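Local coordinates for polyprenyl synthetase (Nonlabens dokdonensis, PDB 6KD7), which probably builds geranylgeranyl pyrophosphate from smaller isoprenoid units as a magnesium-dependent prenyltransferase of the FPP/GGPP synthase family, at residues F126-K131 with G180-G185; G222-V225 with I229-N232; N2-L7 with T316-Q321; H78-D83 with K91-K96. All coordinates share one frame; numbering follows the deposited sequence.

Interaction 3 joins the two ends of the chain: helix 4-18, which starts almost at the N terminus, meets helix 309-322 close to the C terminus, and the other three contacts are nested inside the long loop so closed. They follow one another in series without crossing. Interaction 4 comes first, closing the short hairpin connection between helix 58-82 and helix 94-97. Next, interaction 1 brings helix 123-150 beside the end of helix 158-183. Interaction 2 then ties the loop after helix 188-215 to helix 227-230, on the opposite side of the chain's centre from interaction 1. Interactions 2 and 4 approach to about 5 Å between nearest atoms, without touching.

Interaction 1: residues F126-K131 with G180-G185; sequences FYQLNK and GAIIAG
The carboxamide of Gln128 is the flat group nearest the meeting with Ile182, and the stem that carries it touches there too, Gln128 CB lying 3.9 Å from Ile182 CG2. The ring of Phe126 looks the other way. One of its faces is covered by the amide of Asn130, a turn further along the same helix, and it forms an edge-to-face pair with Tyr127 of the second subunit.

Ile182 is wedged between Gln128 and Leu129 and uses both of its branches. Its chi1 (-73°) puts CG2 anti to the backbone N, and the extended chi2 (164°) carries CD1 out to the neighbouring helix. Ile182 CD1 rests on the backbone, 3.8 Å from Gln128 O, while Ile182 CG2 is equally close to Leu129 CD2, at 3.8 Å. The Leu129 and Ile182 side chains run past each other in opposite directions. The other methyl of Leu129, CD1, reaches Ile183 CG1 more loosely, at 4.3 Å.

This is helix-on-helix packing within the all-alpha isoprenoid synthase fold, between helix 123-150 and the C-terminal end of helix 158-183. The nearest CA atoms across the contact are those of Gln128 and Ile182, 7.1 Å apart. Just beyond, the chain turns out of the helix at Gly185, whose positive phi (87°) and bonds back into the last turn make a Schellman motif. Tyr121 covers both Leu129 and Ile183, and Gln191 of helix 188-215 packs on Gln128 and Ile182. The face of helix 123-150 that carries Phe126 and Tyr127 lies against the second subunit, where Tyr127 OH hydrogen-bonds to the Glu119 carbonyl of that chain.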
loop_
_atom_site.group_PDB
_atom_site.type_symbol
_atom_site.label_atom_id
_atom_site.label_comp_id
_atom_site.label_asym_id
_atom_site.label_seq_id
_atom_site.Cartn_x
_atom_site.Cartn_y
_atom_site.Cartn_z
ATOM N N PHE A 126 -38.771 -24.661 -22.840
ATOM C CA PHE A 126 -37.708 -23.655 -23.043
ATOM C C PHE A 126 -38.189 -22.292 -22.572
ATOM O O PHE A 126 -37.539 -21.699 -21.712
ATOM C CB PHE A 126 -37.291 -23.550 -24.494
ATOM C CG PHE A 126 -36.138 -22.607 -24.685
ATOM C CD1 PHE A 126 -34.826 -23.060 -24.559
ATOM C CD2 PHE A 126 -36.385 -21.271 -24.967
ATOM C CE1 PHE A 126 -33.769 -22.191 -24.775
ATOM C CE2 PHE A 126 -35.318 -20.408 -25.185
ATOM C CZ PHE A 126 -34.018 -20.863 -25.091
ATOM N N TYR A 127 -39.358 -21.870 -23.025
ATOM C CA TYR A 127 -39.915 -20.565 -22.644
ATOM C C TYR A 127 -40.145 -20.538 -21.136
ATOM O O TYR A 127 -39.936 -19.519 -20.460
ATOM C CB TYR A 127 -41.167 -20.193 -23.453
ATOM C CG TYR A 127 -41.712 -18.836 -23.112
ATOM C CD1 TYR A 127 -41.257 -17.710 -23.770
ATOM C CD2 TYR A 127 -42.620 -18.668 -22.095
ATOM C CE1 TYR A 127 -41.726 -16.449 -23.456
ATOM C CE2 TYR A 127 -43.089 -17.415 -21.755
ATOM C CZ TYR A 127 -42.634 -16.308 -22.445
ATOM O OH TYR A 127 -43.074 -15.078 -22.087
ATOM N N GLN A 128 -40.699 -21.588 -20.586
ATOM C CA GLN A 128 -41.155 -21.529 -19.177
ATOM C C GLN A 128 -39.910 -21.546 -18.257
ATOM O O GLN A 128 -39.941 -20.904 -17.196
ATOM C CB GLN A 128 -42.100 -22.715 -18.935
ATOM C CG GLN A 128 -43.537 -22.490 -19.403
ATOM C CD GLN A 128 -44.352 -23.697 -18.984
ATOM O OE1 GLN A 128 -44.282 -24.755 -19.601
ATOM N NE2 GLN A 128 -44.975 -23.597 -17.828
ATOM N N LEU A 129 -38.933 -22.370 -18.621
ATOM C CA LEU A 129 -37.655 -22.579 -17.899
ATOM C C LEU A 129 -36.932 -21.219 -17.863
ATOM O O LEU A 129 -36.631 -20.754 -16.743
ATOM C CB LEU A 129 -36.840 -23.660 -18.610
ATOM C CG LEU A 129 -37.338 -25.100 -18.418
ATOM C CD1 LEU A 129 -36.483 -26.066 -19.208
ATOM C CD2 LEU A 129 -37.402 -25.510 -16.932
ATOM N N ASN A 130 -36.756 -20.585 -19.032
ATOM C CA ASN A 130 -36.017 -19.299 -19.152
ATOM C C ASN A 130 -36.705 -18.283 -18.273
ATOM O O ASN A 130 -36.049 -17.577 -17.502
ATOM C CB ASN A 130 -35.902 -18.762 -20.569
ATOM C CG ASN A 130 -34.724 -19.372 -21.249
ATOM O OD1 ASN A 130 -34.843 -20.454 -21.841
ATOM N ND2 ASN A 130 -33.591 -18.684 -21.199
ATOM N N LYS A 131 -38.027 -18.228 -18.345
ATOM C CA LYS A 131 -38.785 -17.205 -17.587
ATOM C C LYS A 131 -38.626 -17.344 -16.068
ATOM O O LYS A 131 -38.309 -16.352 -15.448
ATOM C CB LYS A 131 -40.259 -17.285 -17.978
ATOM C CG LYS A 131 -41.094 -16.083 -17.577
ATOM C CD LYS A 131 -42.262 -15.884 -18.492
ATOM C CE LYS A 131 -43.105 -14.689 -18.123
ATOM N NZ LYS A 131 -43.420 -14.674 -16.681
ATOM N N GLY A 180 -38.313 -28.725 -12.472
ATOM C CA GLY A 180 -38.541 -30.177 -12.671
ATOM C C GLY A 180 -39.994 -30.414 -13.022
ATOM O O GLY A 180 -40.260 -31.155 -13.956
ATOM N N ALA A 181 -40.874 -29.693 -12.341
ATOM C CA ALA A 181 -42.324 -29.677 -12.564
ATOM C C ALA A 181 -42.611 -29.214 -14.008
ATOM O O ALA A 181 -43.411 -29.861 -14.709
ATOM C CB ALA A 181 -42.974 -28.832 -11.503
ATOM N N ILE A 182 -41.918 -28.190 -14.498
ATOM C CA ILE A 182 -42.110 -27.697 -15.884
ATOM C C ILE A 182 -41.721 -28.822 -16.831
ATOM O O ILE A 182 -42.389 -29.019 -17.823
ATOM C CB ILE A 182 -41.260 -26.443 -16.168
ATOM C CG1 ILE A 182 -41.826 -25.218 -15.457
ATOM C CG2 ILE A 182 -41.086 -26.215 -17.665
ATOM C CD1 ILE A 182 -40.822 -24.089 -15.411
ATOM N N ILE A 183 -40.626 -29.505 -16.556
ATOM C CA ILE A 183 -40.183 -30.581 -17.482
ATOM C C ILE A 183 -41.191 -31.742 -17.508
ATOM O O ILE A 183 -41.239 -32.438 -18.513
ATOM C CB ILE A 183 -38.734 -30.972 -17.173
ATOM C CG1 ILE A 183 -37.815 -29.807 -17.551
ATOM C CG2 ILE A 183 -38.352 -32.248 -17.890
ATOM C CD1 ILE A 183 -36.471 -29.834 -16.903
ATOM N N ALA A 184 -41.930 -31.947 -16.421
ATOM C CA ALA A 184 -42.917 -33.048 -16.307
ATOM C C ALA A 184 -44.243 -32.617 -16.945
ATOM O O ALA A 184 -45.187 -33.406 -16.896
ATOM C CB ALA A 184 -43.134 -33.411 -14.845
ATOM N N GLY A 185 -44.371 -31.357 -17.341
ATOM C CA GLY A 185 -45.544 -30.833 -18.061
ATOM C C GLY A 185 -46.609 -30.386 -17.095
ATOM O O GLY A 185 -47.754 -30.148 -17.486
#

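Interaction 2: residues G222-V225 with I229-N232; sequences GKEV and IREN
A bidentate salt bridge between Glu224 and Arg230 at the protein surface spans from the loop after helix 188-215 to the short helix 227-230. Arg230 presents its guanidinium side-on: NE donates to Glu224 OE2 at 2.9 Å, with an N-H...O angle of 168°, and NH2 donates to Glu224 OE1, also at 2.9 Å. Both oxygens use their syn lone pairs, and the two planes are only 6° apart, so the carboxylate lies nearly in the guanidinium plane, at its NE/NH2 edge. The Arg230 chain, bent at chi3 (67°), brings this edge round to the glutamate. NH2 also makes a longer salt bridge to Glu231 OE2, at 3.5 Å, extending the pair into a small network. Glu224 OE2 also bridges to Lys271, its strongest polar partner, and the guanidinium makes a cation-pi contact with Phe259. A methionine in place of Arg230 lacks the paired in-plane donors, and Glu224, left with Lys271, would probably be freer to turn. The neighbouring Lys223, though poorly ordered, forms salt bridges to Asp209 and Asp213 of the second aspartate-rich motif, DDYLD, and the sequence GKEVGGDI around Glu224 matches the GK...GGD pattern that follows this motif in trans-prenyltransferases.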
loop_
_atom_site.group_PDB
_atom_site.type_symbol
_atom_site.label_atom_id
_atom_site.label_comp_id
_atom_site.label_asym_id
_atom_site.label_seq_id
_atom_site.Cartn_x
_atom_site.Cartn_y
_atom_site.Cartn_z
ATOM N N GLY A 222 -13.848 -26.108 7.300
ATOM C CA GLY A 222 -15.290 -25.830 7.208
ATOM C C GLY A 222 -15.598 -24.391 7.548
ATOM O O GLY A 222 -14.670 -23.614 7.732
ATOM N N LYS A 223 -16.882 -24.065 7.674
ATOM C CA LYS A 223 -17.285 -22.671 7.987
ATOM C C LYS A 223 -16.785 -22.263 9.375
ATOM O O LYS A 223 -17.039 -22.988 10.341
ATOM C CB LYS A 223 -18.798 -22.492 7.866
ATOM C CG LYS A 223 -19.227 -21.542 6.762
ATOM C CD LYS A 223 -20.695 -21.221 6.798
ATOM C CE LYS A 223 -21.229 -21.091 8.206
ATOM N NZ LYS A 223 -22.511 -20.351 8.218
ATOM N N GLU A 224 -16.181 -21.083 9.462
ATOM C CA GLU A 224 -15.641 -20.575 10.736
ATOM C C GLU A 224 -16.790 -20.484 11.733
ATOM O O GLU A 224 -17.848 -20.032 11.359
ATOM C CB GLU A 224 -15.055 -19.191 10.456
ATOM C CG GLU A 224 -15.153 -18.209 11.601
ATOM C CD GLU A 224 -14.742 -16.784 11.270
ATOM O OE1 GLU A 224 -14.731 -16.430 10.097
ATOM O OE2 GLU A 224 -14.453 -16.046 12.199
ATOM N N VAL A 225 -16.583 -20.914 12.965
ATOM C CA VAL A 225 -17.674 -20.721 13.950
ATOM C C VAL A 225 -17.601 -19.255 14.383
ATOM O O VAL A 225 -16.512 -18.790 14.665
ATOM C CB VAL A 225 -17.545 -21.685 15.137
ATOM C CG1 VAL A 225 -18.633 -21.454 16.161
ATOM C CG2 VAL A 225 -17.563 -23.124 14.672
ATOM N N ILE A 229 -20.729 -13.255 13.704
ATOM C CA ILE A 229 -20.447 -12.409 14.887
ATOM C C ILE A 229 -19.223 -11.520 14.597
ATOM O O ILE A 229 -19.343 -10.275 14.697
ATOM C CB ILE A 229 -20.256 -13.247 16.148
ATOM C CG1 ILE A 229 -21.577 -13.889 16.587
ATOM C CG2 ILE A 229 -19.715 -12.320 17.229
ATOM C CD1 ILE A 229 -21.437 -15.006 17.611
ATOM N N ARG A 230 -18.122 -12.123 14.183
ATOM C CA ARG A 230 -16.886 -11.387 13.883
ATOM C C ARG A 230 -17.164 -10.263 12.879
ATOM O O ARG A 230 -16.569 -9.159 13.025
ATOM C CB ARG A 230 -15.837 -12.341 13.348
ATOM C CG ARG A 230 -14.574 -11.614 12.921
ATOM C CD ARG A 230 -13.443 -12.582 12.635
ATOM N NE ARG A 230 -13.784 -13.357 11.465
ATOM C CZ ARG A 230 -13.862 -12.872 10.232
ATOM N NH1 ARG A 230 -13.592 -11.597 9.959
ATOM N NH2 ARG A 230 -14.219 -13.687 9.259
ATOM N N GLU A 231 -18.019 -10.505 11.887
ATOM C CA GLU A 231 -18.248 -9.540 10.781
ATOM C C GLU A 231 -19.453 -8.663 11.099
ATOM O O GLU A 231 -19.842 -7.865 10.270
ATOM C CB GLU A 231 -18.444 -10.285 9.471
ATOM C CG GLU A 231 -17.184 -10.987 9.006
ATOM C CD GLU A 231 -17.274 -11.586 7.604
ATOM O OE1 GLU A 231 -18.409 -11.828 7.129
ATOM O OE2 GLU A 231 -16.207 -11.825 6.990
ATOM N N ASN A 232 -20.025 -8.810 12.285
ATOM C CA ASN A 232 -21.190 -8.009 12.708
ATOM C C ASN A 232 -22.321 -8.152 11.687
ATOM O O ASN A 232 -23.034 -7.162 11.507
ATOM C CB ASN A 232 -20.799 -6.536 12.939
ATOM C CG ASN A 232 -19.673 -6.423 13.943
ATOM O OD1 ASN A 232 -19.739 -7.010 15.036
ATOM N ND2 ASN A 232 -18.614 -5.739 13.552
#

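Interaction 3: residues N2-L7 with T316-Q321; sequences NTLKSL and TDFSLQ
Apolar contact carries this meeting, and it rests mainly on Leu4 and Phe318. Both methyls of Leu4 come up to one side of the phenyl ring: CD1 approaches Phe318 CD2 to 3.9 Å, at the ring edge and near its plane, and Leu4 CD2 is 4.0 Å from Phe318 CE2, reaching the same CD2-CE2 edge from off the plane. The two side chains cross at about a right angle. Phe318 is presented by a CG anti to its backbone N (chi1 161°), which swings the ring out from the helix toward Leu4. Cutting Leu4 back to an alanine is likely to open a gap beside the CD2-CE2 edge of Phe318, since both of the methyls that fill it would be gone. A looser touch is made by Gln321, a turn further on, whose NE2 lies 4.4 Å from Leu4 CD1.

In the all-alpha fold, this contact pairs the beginning of the N-terminal helix 4-18 with the C-terminal helix 309-322. Phe318 also packs on Leu42 and Leu46 of helix 42-54 and on Tyr197 of helix 188-215, and Leu7 lies against Met49 and Glu52.

Hydrogen bonding shapes the start of the N-terminal helix itself. Thr3 is the N-cap of helix 4-18: its OG1 accepts from Ser6 N at 3.0 Å (N-H...O 154°), and its carbonyl O from Leu7 N at 2.9 Å, so two amides of the first turn are satisfied by one residue directly ahead of Leu4.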
loop_
_atom_site.group_PDB
_atom_site.type_symbol
_atom_site.label_atom_id
_atom_site.label_comp_id
_atom_site.label_asym_id
_atom_site.label_seq_id
_atom_site.Cartn_x
_atom_site.Cartn_y
_atom_site.Cartn_z
ATOM N N ASN A 2 -35.747 -41.965 -7.091
ATOM C CA ASN A 2 -34.464 -42.624 -6.778
ATOM C C ASN A 2 -33.921 -42.003 -5.499
ATOM O O ASN A 2 -34.382 -40.902 -5.114
ATOM C CB ASN A 2 -33.461 -42.511 -7.917
ATOM C CG ASN A 2 -33.920 -43.306 -9.114
ATOM O OD1 ASN A 2 -33.213 -44.186 -9.567
ATOM N ND2 ASN A 2 -35.118 -43.038 -9.597
ATOM N N THR A 3 -33.007 -42.720 -4.866
ATOM C CA THR A 3 -32.225 -42.245 -3.702
ATOM C C THR A 3 -31.378 -41.040 -4.137
ATOM O O THR A 3 -30.887 -41.040 -5.298
ATOM C CB THR A 3 -31.374 -43.407 -3.170
ATOM O OG1 THR A 3 -30.253 -43.616 -4.040
ATOM C CG2 THR A 3 -32.181 -44.687 -3.063
ATOM N N LEU A 4 -31.215 -40.060 -3.248
ATOM C CA LEU A 4 -30.205 -38.979 -3.370
ATOM C C LEU A 4 -28.902 -39.543 -3.942
ATOM O O LEU A 4 -28.358 -38.920 -4.880
ATOM C CB LEU A 4 -29.917 -38.354 -2.007
ATOM C CG LEU A 4 -30.901 -37.300 -1.502
ATOM C CD1 LEU A 4 -30.260 -36.521 -0.343
ATOM C CD2 LEU A 4 -31.366 -36.359 -2.620
ATOM N N LYS A 5 -28.402 -40.653 -3.390
ATOM C CA LYS A 5 -27.054 -41.175 -3.736
ATOM C C LYS A 5 -27.053 -41.608 -5.208
ATOM O O LYS A 5 -26.071 -41.397 -5.916
ATOM C CB LYS A 5 -26.685 -42.331 -2.802
ATOM C CG LYS A 5 -25.212 -42.709 -2.832
ATOM C CD LYS A 5 -24.943 -44.186 -2.626
ATOM C CE LYS A 5 -23.654 -44.640 -3.282
ATOM N NZ LYS A 5 -23.388 -46.071 -3.006
ATOM N N SER A 6 -28.126 -42.239 -5.649
ATOM C CA SER A 6 -28.301 -42.693 -7.047
ATOM C C SER A 6 -28.395 -41.460 -7.980
ATOM O O SER A 6 -27.692 -41.431 -9.024
ATOM C CB SER A 6 -29.525 -43.581 -7.127
ATOM O OG SER A 6 -29.990 -43.665 -8.459
ATOM N N LEU A 7 -29.259 -40.489 -7.648
ATOM C CA LEU A 7 -29.397 -39.216 -8.423
ATOM C C LEU A 7 -28.046 -38.481 -8.468
ATOM O O LEU A 7 -27.629 -38.095 -9.586
ATOM C CB LEU A 7 -30.506 -38.359 -7.809
ATOM C CG LEU A 7 -31.920 -38.886 -8.047
ATOM C CD1 LEU A 7 -32.930 -38.034 -7.328
ATOM C CD2 LEU A 7 -32.238 -38.988 -9.538
ATOM N N THR A 316 -40.708 -35.717 2.577
ATOM C CA THR A 316 -40.895 -35.313 3.985
ATOM C C THR A 316 -39.622 -35.697 4.744
ATOM O O THR A 316 -39.118 -34.866 5.506
ATOM C CB THR A 316 -42.150 -35.912 4.621
ATOM O OG1 THR A 316 -43.299 -35.268 4.086
ATOM C CG2 THR A 316 -42.197 -35.711 6.122
ATOM N N ASP A 317 -39.115 -36.888 4.481
ATOM C CA ASP A 317 -37.877 -37.419 5.084
ATOM C C ASP A 317 -36.693 -36.592 4.609
ATOM O O ASP A 317 -35.766 -36.406 5.394
ATOM C CB ASP A 317 -37.612 -38.880 4.701
ATOM C CG ASP A 317 -38.559 -39.840 5.424
ATOM O OD1 ASP A 317 -39.260 -39.365 6.397
ATOM O OD2 ASP A 317 -38.622 -41.050 4.999
ATOM N N PHE A 318 -36.647 -36.239 3.333
ATOM C CA PHE A 318 -35.508 -35.464 2.784
ATOM C C PHE A 318 -35.449 -34.091 3.489
ATOM O O PHE A 318 -34.392 -33.684 3.907
ATOM C CB PHE A 318 -35.620 -35.363 1.275
ATOM C CG PHE A 318 -34.799 -34.251 0.693
ATOM C CD1 PHE A 318 -35.317 -32.974 0.615
ATOM C CD2 PHE A 318 -33.531 -34.495 0.205
ATOM C CE1 PHE A 318 -34.575 -31.960 0.052
ATOM C CE2 PHE A 318 -32.777 -33.464 -0.315
ATOM C CZ PHE A 318 -33.305 -32.204 -0.390
ATOM N N SER A 319 -36.596 -33.472 3.701
ATOM C CA SER A 319 -36.754 -32.161 4.345
ATOM C C SER A 319 -36.275 -32.268 5.791
ATOM O O SER A 319 -35.554 -31.370 6.247
ATOM C CB SER A 319 -38.172 -31.679 4.273
ATOM O OG SER A 319 -38.568 -31.508 2.928
ATOM N N LEU A 320 -36.687 -33.309 6.502
ATOM C CA LEU A 320 -36.257 -33.488 7.907
ATOM C C LEU A 320 -34.743 -33.788 7.929
ATOM O O LEU A 320 -34.065 -33.095 8.638
ATOM C CB LEU A 320 -37.124 -34.552 8.577
ATOM C CG LEU A 320 -38.607 -34.189 8.747
ATOM C CD1 LEU A 320 -39.413 -35.411 9.166
ATOM C CD2 LEU A 320 -38.817 -33.072 9.743
ATOM N N GLN A 321 -34.240 -34.641 7.056
ATOM C CA GLN A 321 -32.787 -34.922 7.069
ATOM C C GLN A 321 -31.996 -33.634 6.791
ATOM O O GLN A 321 -30.984 -33.436 7.448
ATOM C CB GLN A 321 -32.471 -35.992 6.030
ATOM C CG GLN A 321 -31.002 -36.371 5.979
ATOM C CD GLN A 321 -30.614 -37.048 4.687
ATOM O OE1 GLN A 321 -31.144 -38.095 4.327
ATOM N NE2 GLN A 321 -29.670 -36.450 3.976
#

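Interaction 4: residues H78-D83 with K91-K96; sequences HDDIMD and KETVHK
The first aspartate-rich motif of the prenyltransferases, here the DDIMD sequence at the end of helix 58-82, packs through Asp80 and Ile81 against Thr93 and His95 at the start of helix 94-97. In this family such aspartates bind magnesium; the side chain of Asp80 lies about 6 Å from a bound magnesium ion, too far to coordinate it directly here. Asp80 OD2 comes within 3.5 Å of Thr93 CG2, the methyl being turned to it because OG1 lies between the backbone N and the carbonyl carbon (chi1 54°) and bonds to Ala85 O. The same Asp80 oxygen accepts from a water at 2.7 Å; that water in turn accepts from Val94 N at 3.0 Å. Thr93 is the N-cap of the helix, so the water links the carboxylate to an amide of its first turn. Asp80 OD1 has a stronger partner in Arg88, a residue of the pyrophosphate pocket, so both carboxylate oxygens are engaged.

Ile81 and His95 lie antiparallel alongside one another. A CH-pi contact places Ile81 CA over one face of the imidazole, 4.0 Å from the ring centroid and 16° off its normal, nearer the ring's periphery than its centre. Further out, Ile81 CG1 meets His95 CG at 3.8 Å.

Strands 87-88 and 91-92 form the small antiparallel hairpin that connects the two helices. Val94 leans on Pro30 and Tyr33 of helix 25-35, while Ile81 packs on Val100 and Ile104 of helix 100-116 and on Ile104 of the second subunit, whose Asn101 also hydrogen-bonds to Met82 O.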
loop_
_atom_site.group_PDB
_atom_site.type_symbol
_atom_site.label_atom_id
_atom_site.label_comp_id
_atom_site.label_asym_id
_atom_site.label_seq_id
_atom_site.Cartn_x
_atom_site.Cartn_y
_atom_site.Cartn_z
ATOM N N HIS A 78 -18.711 -15.031 -8.122
ATOM C CA HIS A 78 -18.777 -13.555 -7.996
ATOM C C HIS A 78 -18.838 -13.223 -6.496
ATOM O O HIS A 78 -18.226 -12.264 -6.053
ATOM C CB HIS A 78 -19.941 -13.007 -8.793
ATOM C CG HIS A 78 -19.687 -12.838 -10.243
ATOM N ND1 HIS A 78 -18.542 -13.305 -10.882
ATOM C CD2 HIS A 78 -20.414 -12.196 -11.180
ATOM C CE1 HIS A 78 -18.579 -12.954 -12.178
ATOM N NE2 HIS A 78 -19.715 -12.260 -12.376
ATOM N N ASP A 79 -19.600 -14.002 -5.743
ATOM C CA ASP A 79 -19.761 -13.725 -4.298
ATOM C C ASP A 79 -18.420 -13.846 -3.572
ATOM O O ASP A 79 -18.146 -13.008 -2.742
ATOM C CB ASP A 79 -20.789 -14.640 -3.653
ATOM C CG ASP A 79 -21.058 -14.166 -2.247
ATOM O OD1 ASP A 79 -21.686 -13.117 -2.110
ATOM O OD2 ASP A 79 -20.571 -14.803 -1.322
ATOM N N ASP A 80 -17.634 -14.866 -3.898
ATOM C CA ASP A 80 -16.305 -15.054 -3.280
ATOM C C ASP A 80 -15.442 -13.811 -3.583
ATOM O O ASP A 80 -14.697 -13.397 -2.714
ATOM C CB ASP A 80 -15.635 -16.322 -3.790
ATOM C CG ASP A 80 -16.142 -17.632 -3.212
ATOM O OD1 ASP A 80 -16.775 -17.621 -2.127
ATOM O OD2 ASP A 80 -15.862 -18.687 -3.880
ATOM N N ILE A 81 -15.512 -13.250 -4.779
ATOM C CA ILE A 81 -14.781 -12.004 -5.122
ATOM C C ILE A 81 -15.333 -10.889 -4.226
ATOM O O ILE A 81 -14.584 -10.288 -3.494
ATOM C CB ILE A 81 -14.900 -11.608 -6.597
ATOM C CG1 ILE A 81 -14.300 -12.625 -7.543
ATOM C CG2 ILE A 81 -14.289 -10.236 -6.832
ATOM C CD1 ILE A 81 -14.730 -12.388 -8.983
ATOM N N MET A 82 -16.628 -10.639 -4.276
ATOM C CA MET A 82 -17.213 -9.484 -3.552
ATOM C C MET A 82 -17.020 -9.613 -2.038
ATOM O O MET A 82 -16.961 -8.599 -1.372
ATOM C CB MET A 82 -18.678 -9.293 -3.941
ATOM C CG MET A 82 -18.827 -9.131 -5.435
ATOM S SD MET A 82 -20.483 -8.714 -5.951
ATOM C CE MET A 82 -21.287 -10.297 -5.766
ATOM N N ASP A 83 -16.956 -10.835 -1.524
ATOM C CA ASP A 83 -16.807 -11.046 -0.063
ATOM C C ASP A 83 -15.334 -11.237 0.303
ATOM O O ASP A 83 -15.060 -11.422 1.471
ATOM C CB ASP A 83 -17.695 -12.193 0.415
ATOM C CG ASP A 83 -17.887 -12.207 1.918
ATOM O OD1 ASP A 83 -18.442 -11.246 2.444
ATOM O OD2 ASP A 83 -17.483 -13.184 2.544
ATOM N N LYS A 91 -10.475 -25.284 -0.437
ATOM C CA LYS A 91 -9.596 -25.029 -1.601
ATOM C C LYS A 91 -9.604 -23.534 -1.915
ATOM O O LYS A 91 -10.514 -22.813 -1.445
ATOM C CB LYS A 91 -10.001 -25.853 -2.812
ATOM C CG LYS A 91 -9.878 -27.356 -2.630
ATOM C CD LYS A 91 -9.654 -28.080 -3.963
ATOM C CE LYS A 91 -9.253 -29.527 -3.774
ATOM N NZ LYS A 91 -9.839 -30.063 -2.518
ATOM N N GLU A 92 -8.575 -23.068 -2.608
ATOM C CA GLU A 92 -8.481 -21.636 -2.974
ATOM C C GLU A 92 -9.700 -21.244 -3.817
ATOM O O GLU A 92 -10.119 -22.015 -4.691
ATOM C CB GLU A 92 -7.191 -21.337 -3.726
ATOM C CG GLU A 92 -6.008 -21.252 -2.776
ATOM C CD GLU A 92 -4.706 -20.744 -3.358
ATOM O OE1 GLU A 92 -4.575 -20.780 -4.600
ATOM O OE2 GLU A 92 -3.839 -20.289 -2.532
ATOM N N THR A 93 -10.220 -20.055 -3.576
ATOM C CA THR A 93 -11.258 -19.461 -4.446
ATOM C C THR A 93 -10.659 -19.187 -5.824
ATOM O O THR A 93 -9.436 -19.032 -5.935
ATOM C CB THR A 93 -11.844 -18.253 -3.749
ATOM O OG1 THR A 93 -10.737 -17.415 -3.423
ATOM C CG2 THR A 93 -12.637 -18.683 -2.534
ATOM N N VAL A 94 -11.520 -19.075 -6.826
ATOM C CA VAL A 94 -11.100 -18.851 -8.215
ATOM C C VAL A 94 -10.268 -17.581 -8.282
ATOM O O VAL A 94 -9.255 -17.627 -8.972
ATOM C CB VAL A 94 -12.325 -18.811 -9.154
ATOM C CG1 VAL A 94 -11.956 -18.242 -10.508
ATOM C CG2 VAL A 94 -12.949 -20.205 -9.298
ATOM N N HIS A 95 -10.672 -16.487 -7.625
ATOM C CA HIS A 95 -9.941 -15.201 -7.798
ATOM C C HIS A 95 -8.570 -15.236 -7.101
ATOM O O HIS A 95 -7.732 -14.391 -7.432
ATOM C CB HIS A 95 -10.790 -14.044 -7.335
ATOM C CG HIS A 95 -11.226 -14.138 -5.933
ATOM N ND1 HIS A 95 -10.583 -13.407 -4.932
ATOM C CD2 HIS A 95 -12.162 -14.895 -5.344
ATOM C CE1 HIS A 95 -11.163 -13.663 -3.785
ATOM N NE2 HIS A 95 -12.161 -14.572 -4.014
ATOM N N LYS A 96 -8.405 -16.136 -6.134
ATOM C CA LYS A 96 -7.111 -16.339 -5.437
ATOM C C LYS A 96 -6.202 -17.256 -6.257
ATOM O O LYS A 96 -5.041 -16.935 -6.392
ATOM C CB LYS A 96 -7.368 -16.902 -4.043
ATOM C CG LYS A 96 -7.843 -15.871 -3.042
ATOM C CD LYS A 96 -7.123 -14.572 -3.221
ATOM C CE LYS A 96 -6.888 -13.841 -1.925
ATOM N NZ LYS A 96 -5.981 -12.691 -2.135
HETATM O O HOH W 1 -14.410 -18.837 -6.179
#